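Local coordinates for vacuolar protein sorting-associated protein 29 (Entamoeba histolytica, PDB 5XCJ), which probably serves as a metal-binding subunit of the retromer complex in protein transport, built on a calcineurin-like metallophosphatase fold, at residues G114-K118 against A138-V143; V5-V11 against P132-A138; K118-K122 against P148-L152. The protein carries 1 engineered substitution. One frame throughout, in Å; residues are numbered along the deposited sequence.

Interaction 1: G114-K118 against A138-V143; sequences GHTHK and AYSPLV
His117 and Ala138 make the one direct hydrogen bond between 114-118 and 138-143: His117 ND1 donates to Ala138 O over 2.9 Å, with 160° at the hydrogen. The acceptor lies within 5° of the imidazole plane, yet the donor stands well above the carbonyl plane. Here the packing is close. Ser140 CB comes to 3.4 Å from His117 ND1, its OG sits over one face of the ring, Tyr139 O approaches CE1 obliquely, and Val143 CG2 is 3.1 Å from Thr116 O. With chi1 at -73°, CG of His117 lies opposite its own carbonyl carbon, carrying the ring toward these loop residues. A water over one face of the ring joins His115 O, at 2.5 Å, to the hydroxyl Ser140 OG, at 2.7 Å; the same OG closes an ST turn by accepting from Leu142 N. Toward the exposed Leu142 and Lys118 the contact slackens: Leu142 CD1 meets His115 CD2 obliquely at 3.8 Å, and Lys118 CB is 4.2 Å from Val143 CG2. His115 and His117 are ligands in a zinc-bound crystal structure of this protein; no metal is bound here. Donation by ND1 would leave NE2 to face the metal, consistent with second-shell positioning by Ala138.

Interaction 2: V5-V11 against P132-A138; sequences VIGDFHV and PGSATGA
Gly7 O and Ala135 N are joined by a nearly linear hydrogen bond of 3.0 Å, with 164° at the hydrogen. Two hydroxyls continue the series along 5-11: Ser134 OG donates to Asp8 O at 2.6 Å and Thr136 OG1 to Phe9 O at 2.9 Å. Both donors are tilted about 30° from the carbonyl planes. Thr136 has chi1 at 60°, which places OG1 between its backbone N and carbonyl carbon, facing Phe9 O. Apolar contacts flank these three bonds. Ala135 CB packs against both Ile6 CG1 and Phe9 CE1, 3.5 Å from each, and Val5 CG1 presses on Pro132 CG at 3.5 Å, tighter than usual for carbons. Further out, Ser134 OG accepts from Ala138 N at 3.0 Å, bracing the type I turn of 134-137. A water lies within hydrogen-bonding distance of Asp8 OD2 and Gly133 O, though with more acceptors in reach than protons to give; His86 NE2 and His115 N bond to the two carboxylate oxygens, holding the group. Asp8 bridges both zinc sites in a zinc-bound crystal structure of this protein. A metal-ligand aspartate just beyond the first strand, backed by the loop after strand 127-131, is typical of the calcineurin-like metallophosphatase fold.

Interaction 3: K118-K122 against P148-L152; sequences KLETK and PSFML
The two-sheet core of the metallophosphatase fold is the setting of this contact, in which strand 120-124, at the edge of the five-stranded sheet, faces strand 149-156 of the six-stranded one. The touching parts, 119-121 and 149-151, run 31° apart, and their nearest CA atoms, those of Leu119 and Ser149, are separated by 6.5 Å. This spacing, with no direct hydrogen bond between the segments, is evidence for side-chain packing between sheets and against strand pairing. Leu119 and Met151 carry most of it. The first torsion of Leu119, 176°, sets CG opposite the backbone N and sends the isobutyl group across the gap, where CD1 lies 3.8 Å from Ser149 CB and 3.5 Å from Phe150 O. Met151 answers from the other strand: its chain is extended beyond CG, so the terminal methyl reaches the far backbone. There CE lies 3.9 Å from Leu119 CG, 3.2 Å from Glu120 O and 3.1 Å from Thr121 OG1. The methyl thus sits against both hydrocarbon and oxygen atoms, while the threonine hydroxyl has its polar partner in Glu164. At the Ser149 end a water accepts from Leu119 N at 3.0 Å; its link to Ser149 OG is doubtful, because the place of that oxygen is less sure. Beyond the pair, Val5 of strand 2-6 touches Met151, and strand 159-168 adds Glu164 against Leu119 and Ile162 against Thr121. Phe150 points away from this interface, toward helix 20-28, where its ring meets Phe22 edge-to-face. Strand 149-156 therefore lies between strand 120-124 on one face and helix 20-28 on the other, with strands 2-6 and 159-168 beside it in its own sheet.

Overall arrangement
Segment 5-11 comes first in the chain, followed by 114-118 and 118-122, which share Lys118, then 132-138 and 138-143, which share Ala138, and finally 148-152. Centres of interactions 1 and 2 lie 8 Å apart, those of 2 and 3 9 Å, and those of 1 and 3 12 Å. Interactions 1 and 2 touch at the Asp8 carboxylate as well as sharing Ala138. Interactions 2 and 3 are linked by Val5 N with Met151 O and Ser134 O with Ser149 N, and both reach the six-stranded sheet. Contact thus passes from the packing between the sheets to the zinc site, around which loops from both sheets meet.

Interaction 1: G114-K118 against A138-V143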
loop_
_atom_site.group_PDB
_atom_site.type_symbol
_atom_site.label_atom_id
_atom_site.label_comp_id
_atom_site.label_asym_id
_atom_site.label_seq_id
_atom_site.Cartn_x
_atom_site.Cartn_y
_atom_site.Cartn_z
ATOM N N GLY A 114 -6.040 -0.353 0.425
ATOM C CA GLY A 114 -5.838 0.742 1.349
ATOM C C GLY A 114 -7.169 1.095 1.973
ATOM O O GLY A 114 -7.777 0.238 2.616
ATOM N N HIS A 115 -7.563 2.358 1.841
ATOM C CA HIS A 115 -8.847 2.877 2.322
ATOM C C HIS A 115 -9.018 3.069 3.830
ATOM O O HIS A 115 -9.462 4.112 4.281
ATOM C CB HIS A 115 -10.007 2.059 1.759
ATOM C CG HIS A 115 -11.350 2.641 2.066
ATOM N ND1 HIS A 115 -11.930 3.618 1.291
ATOM C CD2 HIS A 115 -12.217 2.395 3.074
ATOM C CE1 HIS A 115 -13.101 3.947 1.804
ATOM N NE2 HIS A 115 -13.301 3.216 2.882
ATOM N N THR A 116 -8.712 2.027 4.587
ATOM C CA THR A 116 -8.868 2.024 6.032
ATOM C C THR A 116 -7.988 3.011 6.788
ATOM O O THR A 116 -8.291 3.360 7.922
ATOM C CB THR A 116 -8.638 0.614 6.613
ATOM O OG1 THR A 116 -7.260 0.262 6.477
ATOM C CG2 THR A 116 -9.488 -0.398 5.881
ATOM N N HIS A 117 -6.854 3.360 6.187
ATOM C CA HIS A 117 -5.846 4.242 6.783
ATOM C C HIS A 117 -5.175 3.612 8.008
ATOM O O HIS A 117 -4.658 4.305 8.877
ATOM C CB HIS A 117 -6.394 5.637 7.085
ATOM C CG HIS A 117 -6.603 6.473 5.861
ATOM N ND1 HIS A 117 -6.466 7.843 5.858
ATOM C CD2 HIS A 117 -6.944 6.130 4.597
ATOM C CE1 HIS A 117 -6.714 8.305 4.647
ATOM N NE2 HIS A 117 -7.008 7.287 3.862
ATOM N N LYS A 118 -5.195 2.287 8.061
ATOM C CA LYS A 118 -4.558 1.552 9.136
ATOM C C LYS A 118 -3.728 0.437 8.523
ATOM O O LYS A 118 -4.247 -0.423 7.823
ATOM C CB LYS A 118 -5.572 0.974 10.116
ATOM C CG LYS A 118 -4.934 0.432 11.380
ATOM C CD LYS A 118 -3.698 1.237 11.751
ATOM C CE LYS A 118 -3.568 1.422 13.253
ATOM N NZ LYS A 118 -3.397 2.850 13.629
ATOM N N ALA A 138 -2.900 10.503 6.880
ATOM C CA ALA A 138 -4.027 11.366 6.523
ATOM C C ALA A 138 -5.325 11.045 7.260
ATOM O O ALA A 138 -5.538 9.931 7.710
ATOM C CB ALA A 138 -4.251 11.341 5.022
ATOM N N TYR A 139 -6.196 12.040 7.349
ATOM C CA TYR A 139 -7.453 11.894 8.058
ATOM C C TYR A 139 -8.347 10.802 7.467
ATOM O O TYR A 139 -8.472 10.682 6.256
ATOM C CB TYR A 139 -8.199 13.244 8.056
ATOM C CG TYR A 139 -9.675 13.122 8.340
ATOM C CD1 TYR A 139 -10.146 13.092 9.638
ATOM C CD2 TYR A 139 -10.591 12.965 7.312
ATOM C CE1 TYR A 139 -11.487 12.951 9.908
ATOM C CE2 TYR A 139 -11.936 12.824 7.570
ATOM C CZ TYR A 139 -12.377 12.814 8.870
ATOM O OH TYR A 139 -13.713 12.670 9.142
ATOM N N SER A 140 -8.965 10.030 8.345
ATOM C CA SER A 140 -9.911 9.020 7.925
ATOM C C SER A 140 -11.058 8.962 8.920
ATOM O O SER A 140 -10.841 9.022 10.120
ATOM C CB SER A 140 -9.241 7.651 7.815
ATOM O OG SER A 140 -10.188 6.653 7.487
ATOM N N PRO A 141 -12.277 8.834 8.409
ATOM C CA PRO A 141 -13.458 8.689 9.263
ATOM C C PRO A 141 -13.339 7.384 10.058
ATOM O O PRO A 141 -13.854 7.273 11.162
ATOM C CB PRO A 141 -14.626 8.650 8.269
ATOM C CG PRO A 141 -14.018 8.474 6.927
ATOM C CD PRO A 141 -12.639 9.038 7.001
ATOM N N LEU A 142 -12.701 6.400 9.443
ATOM C CA LEU A 142 -12.470 5.075 10.022
ATOM C C LEU A 142 -11.539 4.990 11.237
ATOM O O LEU A 142 -11.768 4.198 12.139
ATOM C CB LEU A 142 -12.034 4.104 8.929
ATOM C CG LEU A 142 -12.990 4.049 7.738
ATOM C CD1 LEU A 142 -12.701 2.855 6.849
ATOM C CD2 LEU A 142 -14.435 4.039 8.210
ATOM N N VAL A 143 -10.476 5.788 11.235
ATOM C CA VAL A 143 -9.482 5.786 12.308
ATOM C C VAL A 143 -9.384 7.123 13.045
ATOM O O VAL A 143 -9.320 8.174 12.425
ATOM C CB VAL A 143 -8.088 5.441 11.748
ATOM C CG1 VAL A 143 -7.066 5.347 12.865
ATOM C CG2 VAL A 143 -8.132 4.152 10.950
HETATM O O HOH W 1 -10.718 6.140 4.926
#

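Interaction 2: V5-V11 against P132-A138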
loop_
_atom_site.group_PDB
_atom_site.type_symbol
_atom_site.label_atom_id
_atom_site.label_comp_id
_atom_site.label_asym_id
_atom_site.label_seq_id
_atom_site.Cartn_x
_atom_site.Cartn_y
_atom_site.Cartn_z
ATOM N N VAL A 5 5.197 -0.794 -0.874
ATOM C CA VAL A 5 3.739 -0.741 -0.866
ATOM C C VAL A 5 3.354 0.528 -0.112
ATOM O O VAL A 5 3.596 0.657 1.081
ATOM C CB VAL A 5 3.125 -1.989 -0.209
ATOM C CG1 VAL A 5 1.607 -1.957 -0.293
ATOM C CG2 VAL A 5 3.674 -3.246 -0.861
ATOM N N ILE A 6 2.753 1.466 -0.832
ATOM C CA ILE A 6 2.386 2.770 -0.285
ATOM C C ILE A 6 1.073 3.290 -0.875
ATOM O O ILE A 6 0.622 2.789 -1.896
ATOM C CB ILE A 6 3.529 3.771 -0.568
ATOM C CG1 ILE A 6 3.549 4.931 0.430
ATOM C CG2 ILE A 6 3.463 4.242 -2.005
ATOM C CD1 ILE A 6 4.797 5.780 0.346
ATOM N N GLY A 7 0.474 4.282 -0.222
ATOM C CA GLY A 7 -0.772 4.864 -0.689
ATOM C C GLY A 7 -1.505 5.767 0.289
ATOM O O GLY A 7 -0.997 6.091 1.358
ATOM N N ASP A 8 -2.716 6.161 -0.099
ATOM C CA ASP A 8 -3.579 7.014 0.718
ATOM C C ASP A 8 -2.909 8.317 1.141
ATOM O O ASP A 8 -2.956 8.711 2.295
ATOM C CB ASP A 8 -4.139 6.253 1.914
ATOM C CG ASP A 8 -5.300 5.364 1.535
ATOM O OD1 ASP A 8 -6.077 5.776 0.662
ATOM O OD2 ASP A 8 -5.419 4.261 2.094
ATOM N N PHE A 9 -2.238 8.943 0.186
ATOM C CA PHE A 9 -1.537 10.200 0.414
ATOM C C PHE A 9 -2.396 11.415 0.745
ATOM O O PHE A 9 -2.046 12.212 1.605
ATOM C CB PHE A 9 -0.692 10.561 -0.809
ATOM C CG PHE A 9 0.396 9.582 -1.114
ATOM C CD1 PHE A 9 1.598 9.632 -0.434
ATOM C CD2 PHE A 9 0.221 8.619 -2.089
ATOM C CE1 PHE A 9 2.603 8.739 -0.721
ATOM C CE2 PHE A 9 1.222 7.717 -2.377
ATOM C CZ PHE A 9 2.414 7.780 -1.691
ATOM N N HIS A 10 -3.507 11.558 0.041
ATOM C CA HIS A 10 -4.334 12.747 0.181
ATOM C C HIS A 10 -5.829 12.554 0.392
ATOM O O HIS A 10 -6.432 11.605 -0.098
ATOM C CB HIS A 10 -4.137 13.598 -1.084
ATOM C CG HIS A 10 -4.403 15.060 -0.894
ATOM N ND1 HIS A 10 -3.516 15.904 -0.262
ATOM C CD2 HIS A 10 -5.444 15.831 -1.280
ATOM C CE1 HIS A 10 -4.008 17.129 -0.253
ATOM N NE2 HIS A 10 -5.177 17.113 -0.861
ATOM N N VAL A 11 -6.399 13.506 1.115
ATOM C CA VAL A 11 -7.824 13.599 1.376
ATOM C C VAL A 11 -8.203 15.006 0.895
ATOM O O VAL A 11 -7.494 15.967 1.178
ATOM C CB VAL A 11 -8.156 13.414 2.864
ATOM C CG1 VAL A 11 -9.592 13.822 3.144
ATOM C CG2 VAL A 11 -7.919 11.970 3.282
ATOM N N PRO A 132 -0.895 -1.006 3.585
ATOM C CA PRO A 132 0.232 -0.208 4.081
ATOM C C PRO A 132 -0.175 1.019 4.902
ATOM O O PRO A 132 0.696 1.711 5.422
ATOM C CB PRO A 132 0.945 0.227 2.798
ATOM C CG PRO A 132 -0.125 0.251 1.768
ATOM C CD PRO A 132 -1.153 -0.772 2.155
ATOM N N GLY A 133 -1.474 1.270 5.018
ATOM C CA GLY A 133 -1.955 2.432 5.739
ATOM C C GLY A 133 -1.771 3.691 4.903
ATOM O O GLY A 133 -1.553 3.623 3.701
ATOM N N SER A 134 -1.856 4.847 5.540
ATOM C CA SER A 134 -1.679 6.090 4.819
ATOM C C SER A 134 -0.245 6.550 5.020
ATOM O O SER A 134 0.226 6.668 6.146
ATOM C CB SER A 134 -2.650 7.158 5.311
ATOM O OG SER A 134 -2.305 8.424 4.792
ATOM N N ALA A 135 0.420 6.856 3.917
ATOM C CA ALA A 135 1.814 7.285 3.931
ATOM C C ALA A 135 2.007 8.562 4.725
ATOM O O ALA A 135 3.029 8.753 5.365
ATOM C CB ALA A 135 2.328 7.469 2.513
ATOM N N THR A 136 1.027 9.447 4.649
ATOM C CA THR A 136 1.082 10.720 5.344
ATOM C C THR A 136 0.292 10.744 6.643
ATOM O O THR A 136 0.247 11.757 7.323
ATOM C CB THR A 136 0.530 11.824 4.438
ATOM O OG1 THR A 136 -0.821 11.512 4.095
ATOM C CG2 THR A 136 1.354 11.921 3.173
ATOM N N GLY A 137 -0.294 9.613 7.017
ATOM C CA GLY A 137 -1.123 9.569 8.207
ATOM C C GLY A 137 -2.307 10.515 8.070
ATOM O O GLY A 137 -2.696 11.194 9.005
ATOM N N ALA A 138 -2.900 10.503 6.880
ATOM C CA ALA A 138 -4.027 11.366 6.523
ATOM C C ALA A 138 -5.325 11.045 7.260
ATOM O O ALA A 138 -5.538 9.931 7.710
ATOM C CB ALA A 138 -4.251 11.341 5.022
HETATM O O HOH W 2 0.933 3.945 2.881
HETATM O O HOH W 3 -3.289 2.599 1.913
#

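Interaction 3: K118-K122 against P148-L152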
loop_
_atom_site.group_PDB
_atom_site.type_symbol
_atom_site.label_atom_id
_atom_site.label_comp_id
_atom_site.label_asym_id
_atom_site.label_seq_id
_atom_site.Cartn_x
_atom_site.Cartn_y
_atom_site.Cartn_z
ATOM N N LYS A 118 -5.195 2.287 8.061
ATOM C CA LYS A 118 -4.558 1.552 9.136
ATOM C C LYS A 118 -3.728 0.437 8.523
ATOM O O LYS A 118 -4.247 -0.423 7.823
ATOM C CB LYS A 118 -5.572 0.974 10.116
ATOM C CG LYS A 118 -4.934 0.432 11.380
ATOM C CD LYS A 118 -3.698 1.237 11.751
ATOM C CE LYS A 118 -3.568 1.422 13.253
ATOM N NZ LYS A 118 -3.397 2.850 13.629
ATOM N N LEU A 119 -2.427 0.467 8.773
ATOM C CA LEU A 119 -1.551 -0.547 8.227
ATOM C C LEU A 119 -1.860 -1.881 8.881
ATOM O O LEU A 119 -2.026 -1.958 10.087
ATOM C CB LEU A 119 -0.088 -0.177 8.475
ATOM C CG LEU A 119 0.970 -1.182 8.035
ATOM C CD1 LEU A 119 2.265 -0.468 7.699
ATOM C CD2 LEU A 119 1.204 -2.236 9.098
ATOM N N GLU A 120 -1.989 -2.920 8.070
ATOM C CA GLU A 120 -2.243 -4.248 8.605
ATOM C C GLU A 120 -1.663 -5.346 7.729
ATOM O O GLU A 120 -1.719 -5.272 6.507
ATOM C CB GLU A 120 -3.748 -4.469 8.785
ATOM C CG GLU A 120 -4.112 -5.744 9.522
ATOM C CD GLU A 120 -5.609 -5.962 9.610
ATOM O OE1 GLU A 120 -6.215 -5.574 10.628
ATOM O OE2 GLU A 120 -6.178 -6.510 8.648
ATOM N N THR A 121 -1.113 -6.370 8.372
ATOM C CA THR A 121 -0.602 -7.529 7.670
ATOM C C THR A 121 -1.376 -8.727 8.207
ATOM O O THR A 121 -1.356 -8.985 9.396
ATOM C CB THR A 121 0.893 -7.746 7.925
ATOM O OG1 THR A 121 1.641 -6.700 7.305
ATOM C CG2 THR A 121 1.324 -9.080 7.359
ATOM N N LYS A 122 -2.097 -9.423 7.337
ATOM C CA LYS A 122 -2.859 -10.583 7.770
ATOM C C LYS A 122 -2.794 -11.755 6.800
ATOM O O LYS A 122 -2.847 -11.575 5.593
ATOM C CB LYS A 122 -4.314 -10.191 8.022
ATOM C CG LYS A 122 -4.927 -10.830 9.250
ATOM C CD LYS A 122 -6.340 -10.335 9.508
ATOM C CE LYS A 122 -7.227 -10.507 8.291
ATOM N NZ LYS A 122 -8.487 -9.729 8.407
ATOM N N PRO A 148 1.496 7.921 10.010
ATOM C CA PRO A 148 2.111 7.677 8.705
ATOM C C PRO A 148 2.662 6.262 8.674
ATOM O O PRO A 148 3.308 5.836 9.621
ATOM C CB PRO A 148 3.245 8.698 8.653
ATOM C CG PRO A 148 2.768 9.808 9.518
ATOM C CD PRO A 148 2.001 9.160 10.627
ATOM N N SER A 149 2.365 5.544 7.604
ATOM C CA SER A 149 2.802 4.174 7.460
ATOM C C SER A 149 3.040 3.748 6.024
ATOM O O SER A 149 2.490 4.317 5.097
ATOM C CB SER A 149 1.750 3.250 8.067
ATOM O OG SER A 149 1.773 3.341 9.473
ATOM N N PHE A 150 3.890 2.738 5.871
ATOM C CA PHE A 150 4.185 2.117 4.586
ATOM C C PHE A 150 4.785 0.725 4.794
ATOM O O PHE A 150 5.153 0.361 5.905
ATOM C CB PHE A 150 5.032 2.994 3.663
ATOM C CG PHE A 150 6.476 3.064 4.045
ATOM C CD1 PHE A 150 7.360 2.094 3.622
ATOM C CD2 PHE A 150 6.947 4.106 4.816
ATOM C CE1 PHE A 150 8.689 2.161 3.968
ATOM C CE2 PHE A 150 8.274 4.175 5.168
ATOM C CZ PHE A 150 9.144 3.200 4.743
ATOM N N MET A 151 4.862 -0.044 3.721
ATOM C CA MET A 151 5.404 -1.391 3.783
ATOM C C MET A 151 6.470 -1.625 2.730
ATOM O O MET A 151 6.423 -1.055 1.649
ATOM C CB MET A 151 4.306 -2.416 3.524
ATOM C CG MET A 151 3.335 -2.682 4.652
ATOM S SD MET A 151 2.160 -3.940 4.105
ATOM C CE MET A 151 1.198 -4.181 5.593
ATOM N N LEU A 152 7.433 -2.471 3.067
ATOM C CA LEU A 152 8.464 -2.872 2.133
ATOM C C LEU A 152 8.420 -4.389 2.109
ATOM O O LEU A 152 8.451 -5.021 3.157
ATOM C CB LEU A 152 9.840 -2.392 2.567
ATOM C CG LEU A 152 10.144 -0.934 2.257
ATOM C CD1 LEU A 152 11.542 -0.580 2.725
ATOM C CD2 LEU A 152 9.981 -0.676 0.771
HETATM O O HOH W 4 -0.908 2.883 9.765
#